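Local coordinates for protein SalCYP truncation (Salinispora tropica, PDB 7ABB) that belongs to the cytochrome P450 family and holds a heme c in the pocket of its largely helical fold, at residues A[53-65]-A[283-295]. Numbering follows the deposited sequence.
With HEC (heme c), chain B.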
loop_
_atom_site.group_PDB
_atom_site.type_symbol
_atom_site.label_atom_id
_atom_site.label_comp_id
_atom_site.label_asym_id
_atom_site.label_seq_id
_atom_site.Cartn_x
_atom_site.Cartn_y
_atom_site.Cartn_z
ATOM N N CYS A 53 4.999 3.973 -16.217
ATOM C CA CYS A 53 4.517 5.321 -15.908
ATOM C C CYS A 53 3.550 5.805 -16.982
ATOM O O CYS A 53 2.471 6.344 -16.671
ATOM C CB CYS A 53 5.680 6.302 -15.806
ATOM S SG CYS A 53 6.570 6.197 -14.273
ATOM N N ALA A 54 3.932 5.632 -18.240
ATOM C CA ALA A 54 3.099 6.117 -19.342
ATOM C C ALA A 54 1.744 5.423 -19.343
ATOM O O ALA A 54 0.718 6.038 -19.679
ATOM C CB ALA A 54 3.804 5.902 -20.677
ATOM N N ALA A 55 1.726 4.139 -19.000
ATOM C CA ALA A 55 0.474 3.392 -18.987
ATOM C C ALA A 55 -0.439 3.889 -17.875
ATOM O O ALA A 55 -1.636 4.117 -18.116
ATOM C CB ALA A 55 0.739 1.899 -18.827
ATOM N N PHE A 56 0.117 4.116 -16.685
ATOM C CA PHE A 56 -0.649 4.702 -15.588
ATOM C C PHE A 56 -1.232 6.050 -15.974
ATOM O O PHE A 56 -2.293 6.429 -15.459
ATOM C CB PHE A 56 0.239 4.892 -14.351
ATOM C CG PHE A 56 0.340 3.683 -13.437
ATOM C CD1 PHE A 56 -0.774 3.163 -12.792
ATOM C CD2 PHE A 56 1.573 3.097 -13.185
ATOM C CE1 PHE A 56 -0.652 2.064 -11.918
ATOM C CE2 PHE A 56 1.691 2.024 -12.336
ATOM C CZ PHE A 56 0.593 1.495 -11.699
ATOM N N ARG A 57 -0.549 6.803 -16.830
ATOM C CA ARG A 57 -0.947 8.164 -17.166
ATOM C C ARG A 57 -1.816 8.273 -18.412
ATOM O O ARG A 57 -2.204 9.385 -18.761
ATOM C CB ARG A 57 0.293 9.048 -17.341
ATOM C CG ARG A 57 1.019 9.277 -16.030
ATOM C CD ARG A 57 2.412 9.867 -16.251
ATOM N NE ARG A 57 3.108 9.963 -14.962
ATOM C CZ ARG A 57 4.431 9.963 -14.821
ATOM N NH1 ARG A 57 5.219 9.878 -15.893
ATOM N NH2 ARG A 57 4.969 10.044 -13.610
ATOM N N ASP A 58 -2.134 7.162 -19.087
ATOM C CA ASP A 58 -2.939 7.188 -20.322
ATOM C C ASP A 58 -4.110 6.226 -20.141
ATOM O O ASP A 58 -4.097 5.100 -20.632
ATOM C CB ASP A 58 -2.086 6.822 -21.512
ATOM C CG ASP A 58 -2.841 6.830 -22.810
ATOM O OD1 ASP A 58 -4.011 7.260 -22.809
ATOM O OD2 ASP A 58 -2.251 6.395 -23.836
ATOM N N GLU A 59 -5.151 6.689 -19.452
ATOM C CA GLU A 59 -6.318 5.846 -19.221
ATOM C C GLU A 59 -7.165 5.632 -20.474
ATOM O O GLU A 59 -7.969 4.700 -20.497
ATOM C CB GLU A 59 -7.194 6.451 -18.128
ATOM C CG GLU A 59 -6.491 6.511 -16.821
ATOM C CD GLU A 59 -7.384 6.964 -15.697
ATOM O OE1 GLU A 59 -8.321 7.768 -15.936
ATOM O OE2 GLU A 59 -7.129 6.503 -14.574
ATOM N N ASP A 60 -6.995 6.439 -21.519
ATOM C CA ASP A 60 -7.741 6.176 -22.749
ATOM C C ASP A 60 -7.180 4.961 -23.480
ATOM O O ASP A 60 -7.883 4.335 -24.279
ATOM C CB ASP A 60 -7.716 7.396 -23.671
ATOM C CG ASP A 60 -8.438 8.608 -23.091
ATOM O OD1 ASP A 60 -9.263 8.468 -22.149
ATOM O OD2 ASP A 60 -8.190 9.711 -23.619
ATOM N N THR A 61 -5.912 4.624 -23.239
ATOM C CA THR A 61 -5.311 3.431 -23.819
ATOM C C THR A 61 -5.330 2.257 -22.849
ATOM O O THR A 61 -5.511 1.105 -23.276
ATOM C CB THR A 61 -3.854 3.722 -24.214
ATOM O OG1 THR A 61 -3.818 4.766 -25.189
ATOM C CG2 THR A 61 -3.128 2.486 -24.751
ATOM N N PHE A 62 -5.133 2.537 -21.562
ATOM C CA PHE A 62 -5.051 1.542 -20.494
ATOM C C PHE A 62 -6.184 1.818 -19.499
ATOM O O PHE A 62 -6.006 2.581 -18.549
ATOM C CB PHE A 62 -3.690 1.604 -19.807
ATOM C CG PHE A 62 -2.535 1.237 -20.700
ATOM C CD1 PHE A 62 -2.185 -0.082 -20.871
ATOM C CD2 PHE A 62 -1.808 2.217 -21.353
ATOM C CE1 PHE A 62 -1.095 -0.424 -21.669
ATOM C CE2 PHE A 62 -0.716 1.872 -22.161
ATOM C CZ PHE A 62 -0.382 0.557 -22.312
ATOM N N SER A 63 -7.328 1.180 -19.724
ATOM C CA SER A 63 -8.548 1.443 -18.970
ATOM C C SER A 63 -8.553 0.713 -17.628
ATOM O O SER A 63 -8.016 -0.392 -17.495
ATOM C CB SER A 63 -9.741 0.993 -19.795
ATOM O OG SER A 63 -10.933 1.157 -19.047
ATOM N N VAL A 64 -9.179 1.345 -16.629
ATOM C CA VAL A 64 -9.458 0.666 -15.356
ATOM C C VAL A 64 -10.833 0.010 -15.351
ATOM O O VAL A 64 -11.118 -0.806 -14.463
ATOM C CB VAL A 64 -9.384 1.603 -14.131
ATOM C CG1 VAL A 64 -8.027 2.323 -14.051
ATOM C CG2 VAL A 64 -10.529 2.600 -14.107
ATOM N N SER A 65 -11.707 0.371 -16.280
ATOM C CA SER A 65 -13.062 -0.171 -16.299
ATOM C C SER A 65 -13.072 -1.622 -16.768
ATOM O O SER A 65 -12.837 -1.908 -17.941
ATOM C CB SER A 65 -13.961 0.680 -17.199
ATOM O OG SER A 65 -14.185 1.960 -16.626
ATOM N N TYR A 283 0.909 -4.939 -8.442
ATOM C CA TYR A 283 0.896 -5.067 -9.900
ATOM C C TYR A 283 -0.476 -4.676 -10.420
ATOM O O TYR A 283 -1.247 -5.518 -10.886
ATOM C CB TYR A 283 1.287 -6.483 -10.329
ATOM C CG TYR A 283 0.744 -7.604 -9.498
ATOM C CD1 TYR A 283 1.400 -8.019 -8.349
ATOM C CD2 TYR A 283 -0.410 -8.283 -9.868
ATOM C CE1 TYR A 283 0.914 -9.057 -7.585
ATOM C CE2 TYR A 283 -0.910 -9.329 -9.092
ATOM C CZ TYR A 283 -0.238 -9.707 -7.957
ATOM O OH TYR A 283 -0.701 -10.740 -7.175
ATOM N N PRO A 284 -0.803 -3.392 -10.362
ATOM C CA PRO A 284 -2.099 -2.942 -10.888
ATOM C C PRO A 284 -2.292 -3.384 -12.330
ATOM O O PRO A 284 -1.358 -3.395 -13.133
ATOM C CB PRO A 284 -2.018 -1.419 -10.768
ATOM C CG PRO A 284 -1.074 -1.182 -9.651
ATOM C CD PRO A 284 -0.032 -2.271 -9.802
ATOM N N GLY A 285 -3.533 -3.736 -12.650
ATOM C CA GLY A 285 -3.910 -4.171 -13.979
ATOM C C GLY A 285 -4.707 -3.113 -14.714
ATOM O O GLY A 285 -5.355 -2.268 -14.109
ATOM N N ARG A 286 -4.597 -3.160 -16.037
ATOM C CA ARG A 286 -5.376 -2.315 -16.934
ATOM C C ARG A 286 -5.821 -3.138 -18.134
ATOM O O ARG A 286 -5.223 -4.160 -18.481
ATOM C CB ARG A 286 -4.547 -1.121 -17.418
ATOM C CG ARG A 286 -4.026 -0.203 -16.309
ATOM C CD ARG A 286 -5.128 0.511 -15.654
ATOM N NE ARG A 286 -4.739 1.622 -14.783
ATOM C CZ ARG A 286 -4.586 1.536 -13.459
ATOM N NH1 ARG A 286 -4.727 0.368 -12.853
ATOM N NH2 ARG A 286 -4.333 2.638 -12.761
ATOM N N LEU A 287 -6.829 -2.620 -18.833
ATOM C CA LEU A 287 -7.329 -3.209 -20.065
ATOM C C LEU A 287 -6.899 -2.354 -21.265
ATOM O O LEU A 287 -7.248 -1.174 -21.343
ATOM C CB LEU A 287 -8.847 -3.328 -20.001
ATOM C CG LEU A 287 -9.518 -3.843 -21.267
ATOM C CD1 LEU A 287 -9.043 -5.258 -21.564
ATOM C CD2 LEU A 287 -11.032 -3.788 -21.105
ATOM N N ALA A 288 -6.164 -2.948 -22.204
ATOM C CA ALA A 288 -5.750 -2.212 -23.395
ATOM C C ALA A 288 -6.957 -1.944 -24.287
ATOM O O ALA A 288 -7.722 -2.858 -24.609
ATOM C CB ALA A 288 -4.691 -2.994 -24.177
ATOM N N THR A 289 -7.115 -0.691 -24.723
ATOM C CA THR A 289 -8.241 -0.320 -25.567
ATOM C C THR A 289 -7.902 -0.295 -27.053
ATOM O O THR A 289 -8.810 -0.168 -27.882
ATOM C CB THR A 289 -8.776 1.079 -25.229
ATOM O OG1 THR A 289 -7.737 2.029 -25.477
ATOM C CG2 THR A 289 -9.202 1.161 -23.754
ATOM N N ARG A 290 -6.617 -0.395 -27.398
ATOM C CA ARG A 290 -6.238 -0.179 -28.784
ATOM C C ARG A 290 -4.981 -0.961 -29.123
ATOM O O ARG A 290 -4.184 -1.329 -28.258
ATOM C CB ARG A 290 -6.026 1.310 -29.092
ATOM C CG ARG A 290 -5.017 1.998 -28.197
ATOM C CD ARG A 290 -4.706 3.416 -28.702
ATOM N NE ARG A 290 -3.563 3.967 -27.973
ATOM C CZ ARG A 290 -2.285 3.776 -28.309
ATOM N NH1 ARG A 290 -1.969 3.055 -29.379
ATOM N NH2 ARG A 290 -1.314 4.313 -27.578
ATOM N N GLU A 291 -4.840 -1.189 -30.424
ATOM C CA GLU A 291 -3.657 -1.843 -30.966
ATOM C C GLU A 291 -2.408 -1.047 -30.632
ATOM O O GLU A 291 -2.383 0.181 -30.736
ATOM C CB GLU A 291 -3.809 -1.966 -32.475
ATOM C CG GLU A 291 -2.584 -2.544 -33.186
ATOM C CD GLU A 291 -2.387 -4.019 -32.923
ATOM O OE1 GLU A 291 -3.245 -4.645 -32.274
ATOM O OE2 GLU A 291 -1.362 -4.569 -33.382
ATOM N N GLY A 292 -1.347 -1.768 -30.279
ATOM C CA GLY A 292 -0.068 -1.164 -30.007
ATOM C C GLY A 292 0.046 -0.520 -28.654
ATOM O O GLY A 292 0.979 0.258 -28.434
ATOM N N ALA A 293 -0.882 -0.797 -27.744
ATOM C CA ALA A 293 -0.783 -0.249 -26.402
ATOM C C ALA A 293 0.529 -0.679 -25.763
ATOM O O ALA A 293 0.830 -1.877 -25.681
ATOM C CB ALA A 293 -1.963 -0.709 -25.543
ATOM N N GLY A 294 1.291 0.305 -25.292
ATOM C CA GLY A 294 2.564 0.028 -24.666
ATOM C C GLY A 294 3.602 -0.474 -25.633
ATOM O O GLY A 294 4.644 -0.976 -25.198
ATOM N N GLY A 295 3.339 -0.378 -26.923
ATOM C CA GLY A 295 4.181 -0.942 -27.953
ATOM C C GLY A 295 3.947 -2.410 -28.232
ATOM O O GLY A 295 4.471 -2.923 -29.230
HETATM FE FE HEC B . -2.960 3.140 -1.664
HETATM C CHA HEC B . -4.454 3.379 -4.756
HETATM C CHB HEC B . -0.197 1.794 -3.177
HETATM C CHC HEC B . -1.437 2.930 1.401
HETATM C CHD HEC B . -5.838 4.130 -0.137
HETATM N NA HEC B . -2.451 2.671 -3.558
HETATM C C1A HEC B . -3.183 2.886 -4.726
HETATM C C2A HEC B . -2.431 2.502 -5.903
HETATM C C3A HEC B . -1.243 2.074 -5.438
HETATM C C4A HEC B . -1.242 2.168 -3.998
HETATM C CMA HEC B . -0.055 1.524 -6.247
HETATM C CAA HEC B . -2.894 2.614 -7.399
HETATM C CBA HEC B . -3.649 1.391 -7.907
HETATM C CGA HEC B . -4.002 1.579 -9.372
HETATM O O1A HEC B . -4.731 0.686 -9.861
HETATM O O2A HEC B . -3.551 2.586 -9.978
HETATM N NB HEC B . -1.196 2.440 -1.006
HETATM C C1B HEC B . -0.164 1.964 -1.794
HETATM C C2B HEC B . 0.949 1.700 -0.932
HETATM C C3B HEC B . 0.611 2.040 0.326
HETATM C C4B HEC B . -0.740 2.483 0.308
HETATM C CMB HEC B . 2.279 1.161 -1.494
HETATM C CAB HEC B . 1.336 1.973 1.645
HETATM C CBB HEC B . 2.817 1.785 1.584
HETATM N NC HEC B . -3.553 3.441 0.261
HETATM C C1C HEC B . -2.732 3.385 1.364
HETATM C C2C HEC B . -3.459 3.855 2.513
HETATM C C3C HEC B . -4.701 4.207 2.109
HETATM C C4C HEC B . -4.765 3.927 0.693
HETATM C CMC HEC B . -2.858 3.947 3.916
HETATM C CAC HEC B . -5.910 4.739 2.896
HETATM C CBC HEC B . -5.694 5.389 4.263
HETATM N ND HEC B . -4.781 3.623 -2.325
HETATM C C1D HEC B . -5.827 4.013 -1.490
HETATM C C2D HEC B . -6.956 4.316 -2.311
HETATM C C3D HEC B . -6.566 4.091 -3.730
HETATM C C4D HEC B . -5.181 3.681 -3.650
HETATM C CMD HEC B . -8.328 4.771 -1.797
HETATM C CAD HEC B . -7.427 4.267 -4.993
HETATM C CBD HEC B . -7.207 5.670 -5.504
HETATM C CGD HEC B . -7.951 5.870 -6.810
HETATM O O1D HEC B . -8.123 7.034 -7.231
HETATM O O2D HEC B . -8.358 4.850 -7.403
HETATM O O HOH W 1 -4.119 3.624 -16.839
HETATM O O HOH W 2 -4.932 5.019 -14.529
HETATM O O HOH W 3 -2.262 7.243 -26.896
#
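Ser63 and Leu287 form a hydrogen-bonded antiparallel pair, with Ser63 N to Leu287 O and Leu287 N to Ser63 O both at 2.9 Å, and this pairing adds strand 62-63 to the edge of the five-stranded mixed sheet next to strand 285-288. Two residues along, past the non-hydrogen-bonded pair Phe62 and Ala288, Thr289 N donates to Thr61 O, and the Thr289 hydroxyl, its OG1 set between backbone N and carbonyl carbon (chi1 62°), reaches Asp60 O at 2.6 Å, in the carbonyl plane and on a lone pair.

Polar side chains extend the join beyond the strands: Thr61 OG1 accepts from Arg290 NE at 2.9 Å and donates to Asp58 OD2. Apolar packing backs them. Thr61 CG2 presses on Ala293 CB at a tight 3.5 Å, the rim of the Phe62 ring, at CZ, meets Gly294 N at 3.4 Å, and Ala55 CB lies over one ring face.

Phe56, Pro284 and Arg286 line the heme pocket. Arg286 bends at chi2 (-68°) and offers its guanidinium edge to one heme c propionate: NH1 bonds O1A and NH2 bonds O2A. Val64 CG1 covers one guanidinium face; the CD1-CE1 edge of Phe56 meets the opposite one, the planes 87° apart. Gly285 O takes a second NH1 bond; one water links NE to Ala55 O and Phe62 O, another NH2 to Phe56 O and Glu59 OE2. The bidentate grip, braced on both faces, fixes the guanidinium's rotation and would offset the carboxylate's negative charge.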